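Local coordinates for ferredoxin (PDB 2V2K), which carries iron-sulfur clusters and transfers electrons in a wide variety of metabolic reactions, at residues Ala5-Asp10 against Asp62-Tyr67. Sequence-based numbering, arbitrary orientation.
Sequences AEPCVD and DQWSSY. With F3S (Fe3-s4 cluster), chain D.
A CH-pi and apolar contact joins two loops beside the [3Fe-4S] site of this 7Fe ferredoxin: Trp-64 and Tyr-67, at the ends of a type I turn that leads into helix 67-73, lie against residues 5-7. Trp-64 offers one indole face to two aliphatic groups side by side: Glu-6 CB stands 3.7 Å from the centroid of its five-membered ring, and Pro-7 CD 3.7 Å from that of its six-membered ring. Proline suits this place because its compact, rigid ring presents C-H groups to the indole; its CG also reaches Trp-64 CH2 at 3.4 Å. Gln-63 OE1 sits toward the rim of the opposite face.

Tyr-67 covers the chain itself, with Glu-6 N above the centre of its ring and Ala-5 CA making an off-centre CH-pi contact 4.1 Å from the centroid. The small methyl of Ala-5 allows this close approach, and its CB makes an apolar contact with Trp-64 CE3 at 3.9 Å. With CG anti to the backbone N (chi1 -165°), the Glu-6 side chain extends past the phenol, and Tyr-67 OH donates a 2.6 Å hydrogen bond to the anti side of Glu-6 OE1, 23° out of the carboxylate plane. This bond fixes the carboxylate at the ring edge and probably helps to keep it ionised.

The short 3-10 turn 6-8 then delivers Cys-8, whose SG binds iron FE3 of the [3Fe-4S] cluster at 2.4 Å. Ala-5 follows strand 2-4 and pairs through its backbone with Ala-53, next to strand 54-56, while the chain continues from Tyr-67 into helix 67-73 and the Tyr-67 side chain packs on Leu-100 beyond helix 95-98.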
loop_
_atom_site.group_PDB
_atom_site.type_symbol
_atom_site.label_atom_id
_atom_site.label_comp_id
_atom_site.label_asym_id
_atom_site.label_seq_id
_atom_site.Cartn_x
_atom_site.Cartn_y
_atom_site.Cartn_z
ATOM N N ALA A 5 -3.279 3.742 -3.484
ATOM C CA ALA A 5 -4.503 4.538 -3.268
ATOM C C ALA A 5 -5.793 3.666 -3.341
ATOM O O ALA A 5 -5.713 2.419 -3.421
ATOM C CB ALA A 5 -4.552 5.694 -4.306
ATOM N N GLU A 6 -6.961 4.324 -3.335
ATOM C CA GLU A 6 -8.283 3.671 -3.138
ATOM C C GLU A 6 -8.653 2.489 -4.044
ATOM O O GLU A 6 -9.335 1.587 -3.580
ATOM C CB GLU A 6 -9.427 4.714 -3.189
ATOM C CG GLU A 6 -10.782 4.184 -2.632
ATOM C CD GLU A 6 -11.705 5.280 -2.049
ATOM O OE1 GLU A 6 -11.304 6.020 -1.110
ATOM O OE2 GLU A 6 -12.866 5.376 -2.503
ATOM N N PRO A 7 -8.194 2.462 -5.322
ATOM C CA PRO A 7 -8.552 1.312 -6.170
ATOM C C PRO A 7 -8.129 -0.070 -5.688
ATOM O O PRO A 7 -8.761 -1.053 -6.073
ATOM C CB PRO A 7 -7.897 1.639 -7.514
ATOM C CG PRO A 7 -7.757 3.117 -7.502
ATOM C CD PRO A 7 -7.420 3.459 -6.080
ATOM N N CYS A 8 -7.108 -0.148 -4.845
ATOM C CA CYS A 8 -6.698 -1.419 -4.252
ATOM C C CYS A 8 -7.720 -1.996 -3.261
ATOM O O CYS A 8 -7.748 -3.213 -3.070
ATOM C CB CYS A 8 -5.341 -1.257 -3.544
ATOM S SG CYS A 8 -4.625 -2.791 -2.886
ATOM N N VAL A 9 -8.522 -1.133 -2.632
ATOM C CA VAL A 9 -9.373 -1.532 -1.483
ATOM C C VAL A 9 -10.369 -2.605 -1.909
ATOM O O VAL A 9 -11.117 -2.419 -2.881
ATOM C CB VAL A 9 -10.107 -0.344 -0.836
ATOM C CG1 VAL A 9 -11.157 -0.855 0.205
ATOM C CG2 VAL A 9 -9.100 0.614 -0.202
ATOM N N ASP A 10 -10.297 -3.738 -1.219
ATOM C CA ASP A 10 -11.106 -4.934 -1.489
ATOM C C ASP A 10 -10.930 -5.482 -2.920
ATOM O O ASP A 10 -11.823 -6.166 -3.455
ATOM C CB ASP A 10 -12.589 -4.678 -1.171
ATOM C CG ASP A 10 -12.828 -4.233 0.286
ATOM O OD1 ASP A 10 -11.990 -4.509 1.187
ATOM O OD2 ASP A 10 -13.898 -3.630 0.529
ATOM N N ASP A 62 -5.553 14.385 -6.282
ATOM C CA ASP A 62 -6.131 15.162 -5.155
ATOM C C ASP A 62 -7.245 14.404 -4.402
ATOM O O ASP A 62 -7.283 14.418 -3.167
ATOM C CB ASP A 62 -6.651 16.544 -5.634
ATOM C CG ASP A 62 -5.516 17.505 -6.067
ATOM O OD1 ASP A 62 -4.320 17.206 -5.845
ATOM O OD2 ASP A 62 -5.821 18.575 -6.640
ATOM N N GLN A 63 -8.128 13.728 -5.135
ATOM C CA GLN A 63 -9.250 12.988 -4.531
ATOM C C GLN A 63 -8.825 11.853 -3.581
ATOM O O GLN A 63 -9.566 11.475 -2.664
ATOM C CB GLN A 63 -10.158 12.411 -5.625
ATOM C CG GLN A 63 -9.406 11.650 -6.750
ATOM C CD GLN A 63 -10.246 10.572 -7.441
ATOM O OE1 GLN A 63 -9.839 10.018 -8.472
ATOM N NE2 GLN A 63 -11.407 10.255 -6.865
ATOM N N TRP A 64 -7.643 11.304 -3.820
ATOM C CA TRP A 64 -7.085 10.268 -2.970
ATOM C C TRP A 64 -5.863 10.787 -2.203
ATOM O O TRP A 64 -5.039 10.012 -1.738
ATOM C CB TRP A 64 -6.717 9.057 -3.832
ATOM C CG TRP A 64 -7.902 8.399 -4.472
ATOM C CD1 TRP A 64 -9.161 8.303 -3.958
ATOM C CD2 TRP A 64 -7.935 7.719 -5.738
ATOM N NE1 TRP A 64 -9.977 7.618 -4.825
ATOM C CE2 TRP A 64 -9.252 7.249 -5.926
ATOM C CE3 TRP A 64 -6.981 7.461 -6.728
ATOM C CZ2 TRP A 64 -9.640 6.536 -7.064
ATOM C CZ3 TRP A 64 -7.371 6.761 -7.860
ATOM C CH2 TRP A 64 -8.688 6.304 -8.018
ATOM N N SER A 65 -5.770 12.104 -2.014
ATOM C CA SER A 65 -4.563 12.684 -1.417
ATOM C C SER A 65 -4.249 12.181 0.005
ATOM O O SER A 65 -3.098 12.236 0.436
ATOM C CB SER A 65 -4.608 14.216 -1.452
ATOM O OG SER A 65 -5.691 14.724 -0.698
ATOM N N SER A 66 -5.244 11.659 0.718
ATOM C CA SER A 66 -5.035 11.223 2.089
ATOM C C SER A 66 -4.367 9.839 2.171
ATOM O O SER A 66 -3.911 9.437 3.240
ATOM C CB SER A 66 -6.360 11.216 2.851
ATOM O OG SER A 66 -7.148 10.119 2.408
ATOM N N TYR A 67 -4.294 9.131 1.042
ATOM C CA TYR A 67 -3.709 7.776 1.019
ATOM C C TYR A 67 -2.201 7.703 1.301
ATOM O O TYR A 67 -1.748 6.727 1.871
ATOM C CB TYR A 67 -4.086 7.002 -0.264
ATOM C CG TYR A 67 -5.474 6.404 -0.185
ATOM C CD1 TYR A 67 -5.675 5.099 0.277
ATOM C CD2 TYR A 67 -6.592 7.157 -0.522
ATOM C CE1 TYR A 67 -6.946 4.556 0.372
ATOM C CE2 TYR A 67 -7.863 6.633 -0.422
ATOM C CZ TYR A 67 -8.053 5.330 0.020
ATOM O OH TYR A 67 -9.338 4.812 0.131
HETATM FE FE1 F3S D . -1.055 -4.404 -5.729
HETATM FE FE3 F3S D . -3.418 -3.615 -4.833
HETATM FE FE4 F3S D . -2.827 -3.349 -7.402
HETATM S S1 F3S D . -2.408 -5.378 -4.193
HETATM S S2 F3S D . -1.442 -5.042 -7.874
HETATM S S3 F3S D . -1.863 -2.374 -5.618
HETATM S S4 F3S D . -4.845 -3.865 -6.421
#